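Local atomic coordinates of alpha-galacturonidase (Bacillus subtilis, PDB entry 3FEF), a protein that hydrolyses alpha-1,4-linked di-galacturonate and related alpha-galacturonides, with NAD(+) and manganese as cofactors, as a homotetrameric family 4 glycosyl hydrolase. Residues Leu178-Val183 with Ile189-Arg194; Asp89-Asp94 with Thr293-Arg298. One frame throughout, in Å; residues are numbered along the deposited sequence.

Contact 1. Residues Leu178-Val183 with Ile189-Arg194; sequences LLAEMV and IEVPRR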
loop_
_atom_site.group_PDB
_atom_site.type_symbol
_atom_site.label_atom_id
_atom_site.label_comp_id
_atom_site.label_asym_id
_atom_site.label_seq_id
_atom_site.Cartn_x
_atom_site.Cartn_y
_atom_site.Cartn_z
ATOM N N LEU A 178 -24.925 25.473 11.362
ATOM C CA LEU A 178 -26.226 24.837 11.171
ATOM C C LEU A 178 -26.498 23.849 12.296
ATOM O O LEU A 178 -27.576 23.830 12.873
ATOM C CB LEU A 178 -26.286 24.116 9.822
ATOM C CG LEU A 178 -27.496 23.194 9.608
ATOM C CD1 LEU A 178 -28.796 24.017 9.627
ATOM C CD2 LEU A 178 -27.369 22.410 8.317
ATOM N N LEU A 179 -25.511 23.012 12.596
ATOM C CA LEU A 179 -25.635 22.053 13.678
ATOM C C LEU A 179 -25.761 22.744 15.051
ATOM O O LEU A 179 -26.518 22.288 15.911
ATOM C CB LEU A 179 -24.437 21.101 13.666
ATOM C CG LEU A 179 -24.308 20.105 12.503
ATOM C CD1 LEU A 179 -22.899 19.511 12.494
ATOM C CD2 LEU A 179 -25.341 18.991 12.626
ATOM N N ALA A 180 -25.019 23.823 15.282
ATOM C CA ALA A 180 -25.187 24.526 16.555
ATOM C C ALA A 180 -26.638 25.019 16.714
ATOM O O ALA A 180 -27.226 24.884 17.778
ATOM C CB ALA A 180 -24.202 25.677 16.690
ATOM N N GLU A 181 -27.223 25.560 15.652
ATOM C CA GLU A 181 -28.601 26.032 15.725
ATOM C C GLU A 181 -29.605 24.894 15.904
ATOM O O GLU A 181 -30.649 25.070 16.553
ATOM C CB GLU A 181 -28.951 26.912 14.527
ATOM C CG GLU A 181 -28.149 28.216 14.522
ATOM C CD GLU A 181 -28.640 29.217 13.512
ATOM O OE1 GLU A 181 -29.749 29.037 12.967
ATOM O OE2 GLU A 181 -27.903 30.189 13.255
HETATM N N MSE A 182 -29.274 23.727 15.356
HETATM C CA MSE A 182 -30.117 22.552 15.510
HETATM C C MSE A 182 -30.133 22.095 16.966
HETATM O O MSE A 182 -31.176 21.729 17.491
HETATM C CB MSE A 182 -29.637 21.426 14.589
HETATM C CG MSE A 182 -30.118 20.046 14.976
HETATM SE SE MSE A 182 -29.061 18.626 14.075
HETATM C CE MSE A 182 -27.525 18.620 15.294
ATOM N N VAL A 183 -28.966 22.115 17.601
ATOM C CA VAL A 183 -28.836 21.830 19.027
ATOM C C VAL A 183 -29.756 22.723 19.874
ATOM O O VAL A 183 -30.472 22.238 20.748
ATOM C CB VAL A 183 -27.389 22.045 19.497
ATOM C CG1 VAL A 183 -27.300 21.999 21.021
ATOM C CG2 VAL A 183 -26.436 21.005 18.837
ATOM N N ILE A 189 -30.840 24.130 24.329
ATOM C CA ILE A 189 -29.637 24.669 24.969
ATOM C C ILE A 189 -28.744 25.483 24.037
ATOM O O ILE A 189 -28.637 25.198 22.846
ATOM C CB ILE A 189 -28.820 23.568 25.653
ATOM C CG1 ILE A 189 -28.141 22.668 24.622
ATOM C CG2 ILE A 189 -29.718 22.744 26.568
ATOM C CD1 ILE A 189 -27.587 21.388 25.227
ATOM N N GLU A 190 -28.115 26.510 24.597
ATOM C CA GLU A 190 -27.195 27.368 23.856
ATOM C C GLU A 190 -25.928 26.638 23.433
ATOM O O GLU A 190 -25.478 25.710 24.088
ATOM C CB GLU A 190 -26.797 28.559 24.720
ATOM C CG GLU A 190 -27.968 29.401 25.133
ATOM C CD GLU A 190 -28.650 30.024 23.945
ATOM O OE1 GLU A 190 -28.021 30.875 23.280
ATOM O OE2 GLU A 190 -29.814 29.667 23.675
ATOM N N VAL A 191 -25.352 27.069 22.324
ATOM C CA VAL A 191 -24.001 26.661 21.966
ATOM C C VAL A 191 -23.263 27.961 21.799
ATOM O O VAL A 191 -23.673 28.789 21.001
ATOM C CB VAL A 191 -23.957 25.862 20.661
ATOM C CG1 VAL A 191 -22.518 25.690 20.202
ATOM C CG2 VAL A 191 -24.616 24.504 20.853
ATOM N N PRO A 192 -22.191 28.162 22.586
ATOM C CA PRO A 192 -21.465 29.433 22.623
ATOM C C PRO A 192 -20.628 29.698 21.361
ATOM O O PRO A 192 -20.486 30.845 20.943
ATOM C CB PRO A 192 -20.548 29.289 23.855
ATOM C CG PRO A 192 -20.813 27.911 24.440
ATOM C CD PRO A 192 -21.543 27.122 23.406
ATOM N N ARG A 193 -20.083 28.645 20.759
ATOM C CA ARG A 193 -19.237 28.797 19.576
ATOM C C ARG A 193 -19.420 27.628 18.626
ATOM O O ARG A 193 -19.552 26.480 19.064
ATOM C CB ARG A 193 -17.766 28.868 19.987
ATOM C CG ARG A 193 -17.300 30.238 20.435
ATOM C CD ARG A 193 -16.192 30.122 21.478
ATOM N NE ARG A 193 -15.812 28.734 21.752
ATOM C CZ ARG A 193 -14.652 28.183 21.411
ATOM N NH1 ARG A 193 -13.738 28.888 20.762
ATOM N NH2 ARG A 193 -14.404 26.918 21.719
ATOM N N ARG A 194 -19.409 27.910 17.325
ATOM C CA ARG A 194 -19.498 26.836 16.343
ATOM C C ARG A 194 -18.315 25.880 16.497
ATOM O O ARG A 194 -18.415 24.709 16.149
ATOM C CB ARG A 194 -19.645 27.367 14.909
ATOM C CG ARG A 194 -18.458 28.169 14.377
ATOM C CD ARG A 194 -17.626 27.359 13.393
ATOM N NE ARG A 194 -16.410 28.071 13.007
ATOM C CZ ARG A 194 -15.181 27.577 13.120
ATOM N NH1 ARG A 194 -14.990 26.347 13.582
ATOM N NH2 ARG A 194 -14.141 28.303 12.739
#
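Ala-180 and Val-183 of helix 171-187 meet Ile-189 and Val-191 in a helix followed by a chain reversal: the helix, which comes after the edge strand 164-167 of the Rossmann-type sheet, ends, and the chain doubles back along it on its way to strand 197-202. The order of the closest alpha carbons supports this reading. Val-183 CA lies 6.6 Å from Ile-189 CA, and one helical turn back Ala-180 CA is 5.9 Å from Val-191 CA, so the returning segment runs antiparallel to the helix. The joint is wholly apolar between the two segments. Val-191 divides its two methyls: CG1 rests against Ala-180 CB at 3.9 Å, while CG2 goes to Val-183. The Val-183 and Val-191 side chains stand at about a right angle, and the small Ala-180 probably lets the returning backbone come near the helix. Ile-189 O accepts a hydrogen bond from Thr-184 OG1 of the same helix. Other faces of the helix are covered separately: Leu-179 and selenomethionine Met-182 pack on Phe-224 of helix 220-231, and Ala-180 also touches Ile-197. Farther along, Arg-194 forms a salt bridge to Glu-327 and a cation-pi contact with Phe-173. At the other end, Val-183 CG1, anti to its own N (chi1 170°), touches both partner side chains, with Val-191 CG2 at 3.7 Å and Ile-189 CG1 at 3.8 Å.

Contact 2. Residues Asp89-Asp94 with Thr293-Arg298; sequences DDMEVD and TPISFR. With SO4 (sulfate ion), chain E.
Met-91, a selenomethionine here, reaches across to both Ile-295 and Arg-298, and its conformation explains how. CG lies anti to the backbone N (chi1 -157°) and the chain stays extended from there, so successive atoms find different partners. CG meets Ile-295 CD1 at 3.6 Å, the two side chains slanting past each other; SE then passes Arg-298 CD at 3.8 Å; and the terminal CE ends 3.3 Å from Arg-298 NE. That methyl sits over one face of the guanidinium, displaced toward its rim, with the two side chains nearly perpendicular. Ile-295 presses on backbone as well: its CG1, placed beside its own N, is 3.5 Å from Glu-92 CA. Glu-92 OE1 forms a salt bridge with Lys-299 NZ, which also pairs with Asp-89 OD1.

The two helices, 88-96 from the Rossmann-type NAD domain and 295-314 from the C-terminal domain of family 4 glycosyl hydrolases, thus meet across a domain interface. Ile-295 N donates to His-96 NE2, a further tie between them. Extended from CG to NE, Arg-298 places its guanidinium near the metal site, its side chain about 10 Å from the bound magnesium and about 8 Å from that of Asn-147, which by similarity probably binds substrate. There it grips a sulfate edge-on: NH1 to O2 at 2.8 Å (147° at the hydrogen) and NH2 to O4 at 2.9 Å (160°), with S in the guanidinium plane. Arg-271 NH1 bonds the same ion, consistent with a pocket able to take a substrate carboxylate, although the sulfate probably came from the crystallisation liquor. With the guanidinium gone, a leucine here would probably leave the anion less firmly held, with Arg-271 still bonded to it, and the Met-91 methyl without its flat partner.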
loop_
_atom_site.group_PDB
_atom_site.type_symbol
_atom_site.label_atom_id
_atom_site.label_comp_id
_atom_site.label_asym_id
_atom_site.label_seq_id
_atom_site.Cartn_x
_atom_site.Cartn_y
_atom_site.Cartn_z
ATOM N N ASP A 89 -14.586 37.517 -17.587
ATOM C CA ASP A 89 -15.002 37.139 -18.945
ATOM C C ASP A 89 -14.722 35.654 -19.223
ATOM O O ASP A 89 -15.554 34.962 -19.795
ATOM C CB ASP A 89 -14.346 38.032 -20.008
ATOM C CG ASP A 89 -14.693 39.507 -19.832
ATOM O OD1 ASP A 89 -15.849 39.826 -19.462
ATOM O OD2 ASP A 89 -13.807 40.356 -20.051
ATOM N N ASP A 90 -13.564 35.159 -18.802
ATOM C CA ASP A 90 -13.277 33.731 -18.933
ATOM C C ASP A 90 -14.327 32.916 -18.181
ATOM O O ASP A 90 -14.792 31.880 -18.657
ATOM C CB ASP A 90 -11.888 33.408 -18.399
ATOM C CG ASP A 90 -10.792 34.023 -19.234
ATOM O OD1 ASP A 90 -11.039 34.287 -20.431
ATOM O OD2 ASP A 90 -9.681 34.247 -18.700
HETATM N N MSE A 91 -14.723 33.417 -17.020
HETATM C CA MSE A 91 -15.650 32.698 -16.162
HETATM C C MSE A 91 -17.053 32.597 -16.757
HETATM O O MSE A 91 -17.732 31.574 -16.600
HETATM C CB MSE A 91 -15.689 33.336 -14.773
HETATM C CG MSE A 91 -16.151 32.384 -13.709
HETATM SE SE MSE A 91 -15.817 33.027 -11.895
HETATM C CE MSE A 91 -16.839 31.633 -10.956
ATOM N N GLU A 92 -17.480 33.655 -17.440
ATOM C CA GLU A 92 -18.753 33.661 -18.133
ATOM C C GLU A 92 -18.837 32.456 -19.081
ATOM O O GLU A 92 -19.885 31.815 -19.217
ATOM C CB GLU A 92 -18.916 34.975 -18.899
ATOM C CG GLU A 92 -20.325 35.245 -19.427
ATOM C CD GLU A 92 -20.474 36.665 -19.980
ATOM O OE1 GLU A 92 -20.131 37.628 -19.253
ATOM O OE2 GLU A 92 -20.929 36.823 -21.139
ATOM N N VAL A 93 -17.722 32.153 -19.732
ATOM C CA VAL A 93 -17.593 30.936 -20.525
ATOM C C VAL A 93 -17.605 29.678 -19.629
ATOM O O VAL A 93 -18.449 28.815 -19.806
ATOM C CB VAL A 93 -16.330 30.971 -21.396
ATOM C CG1 VAL A 93 -16.196 29.671 -22.208
ATOM C CG2 VAL A 93 -16.366 32.192 -22.320
ATOM N N ASP A 94 -16.699 29.585 -18.659
ATOM C CA ASP A 94 -16.725 28.446 -17.723
ATOM C C ASP A 94 -18.166 28.135 -17.299
ATOM O O ASP A 94 -18.646 27.017 -17.425
ATOM C CB ASP A 94 -15.934 28.748 -16.439
ATOM C CG ASP A 94 -14.467 29.031 -16.688
ATOM O OD1 ASP A 94 -13.978 28.735 -17.792
ATOM O OD2 ASP A 94 -13.794 29.543 -15.765
ATOM N N THR A 293 -25.179 30.908 -9.061
ATOM C CA THR A 293 -24.506 32.198 -9.062
ATOM C C THR A 293 -24.104 32.547 -10.488
ATOM O O THR A 293 -23.117 32.014 -10.998
ATOM C CB THR A 293 -23.234 32.168 -8.207
ATOM O OG1 THR A 293 -23.575 31.856 -6.855
ATOM C CG2 THR A 293 -22.508 33.522 -8.254
ATOM N N PRO A 294 -24.856 33.451 -11.131
ATOM C CA PRO A 294 -24.581 33.823 -12.518
ATOM C C PRO A 294 -23.371 34.732 -12.556
ATOM O O PRO A 294 -23.083 35.403 -11.563
ATOM C CB PRO A 294 -25.840 34.607 -12.932
ATOM C CG PRO A 294 -26.652 34.857 -11.637
ATOM C CD PRO A 294 -25.815 34.370 -10.481
ATOM N N ILE A 295 -22.665 34.788 -13.679
ATOM C CA ILE A 295 -21.450 35.605 -13.706
ATOM C C ILE A 295 -21.730 37.098 -13.554
ATOM O O ILE A 295 -20.858 37.854 -13.144
ATOM C CB ILE A 295 -20.607 35.368 -14.950
ATOM C CG1 ILE A 295 -20.134 33.910 -14.973
ATOM C CG2 ILE A 295 -19.401 36.314 -14.964
ATOM C CD1 ILE A 295 -19.590 33.422 -13.629
ATOM N N SER A 296 -22.944 37.517 -13.886
ATOM C CA SER A 296 -23.329 38.913 -13.751
ATOM C C SER A 296 -23.332 39.314 -12.275
ATOM O O SER A 296 -22.964 40.435 -11.924
ATOM C CB SER A 296 -24.715 39.127 -14.347
ATOM O OG SER A 296 -25.648 38.313 -13.665
ATOM N N PHE A 297 -23.743 38.391 -11.408
ATOM C CA PHE A 297 -23.713 38.673 -9.995
ATOM C C PHE A 297 -22.287 39.008 -9.583
ATOM O O PHE A 297 -22.061 39.927 -8.793
ATOM C CB PHE A 297 -24.228 37.502 -9.162
ATOM C CG PHE A 297 -24.036 37.707 -7.686
ATOM C CD1 PHE A 297 -25.010 38.332 -6.927
ATOM C CD2 PHE A 297 -22.862 37.320 -7.070
ATOM C CE1 PHE A 297 -24.827 38.549 -5.571
ATOM C CE2 PHE A 297 -22.672 37.541 -5.718
ATOM C CZ PHE A 297 -23.659 38.155 -4.970
ATOM N N ARG A 298 -21.320 38.277 -10.128
ATOM C CA ARG A 298 -19.930 38.473 -9.728
ATOM C C ARG A 298 -19.372 39.767 -10.263
ATOM O O ARG A 298 -18.508 40.372 -9.635
ATOM C CB ARG A 298 -19.037 37.291 -10.163
ATOM C CG ARG A 298 -19.433 35.965 -9.497
ATOM C CD ARG A 298 -18.498 34.807 -9.853
ATOM N NE ARG A 298 -19.031 33.553 -9.331
ATOM C CZ ARG A 298 -18.764 33.079 -8.121
ATOM N NH1 ARG A 298 -19.308 31.939 -7.715
ATOM N NH2 ARG A 298 -17.947 33.736 -7.323
HETATM S S SO4 E . -18.049 32.203 -4.133
HETATM O O1 SO4 E . -18.275 33.433 -3.382
HETATM O O2 SO4 E . -19.226 31.853 -4.919
HETATM O O3 SO4 E . -17.755 31.135 -3.188
HETATM O O4 SO4 E . -16.907 32.379 -5.019
#

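Overall arrangement
Both contacts are partly buried and cover similar areas, 216 and 222 Å², yet their roles in the fold differ. Contact 1 is local: five residues separate its segments, it joins one helix to the chain that leaves it, and it lies peripherally, about 23 Å from the chain centre and away from the annotated sites. Contact 2 brings together segments with 198 residues between them, from the two domains, about 18 Å from the centre. The chemistry follows: small aliphatic groups in contact 1, apolar packing plus a methyl over an anion-bound guanidinium in contact 2. They share no helix; their centres are about 35 Å apart, though contact 1 falls within the sequence span contact 2 closes.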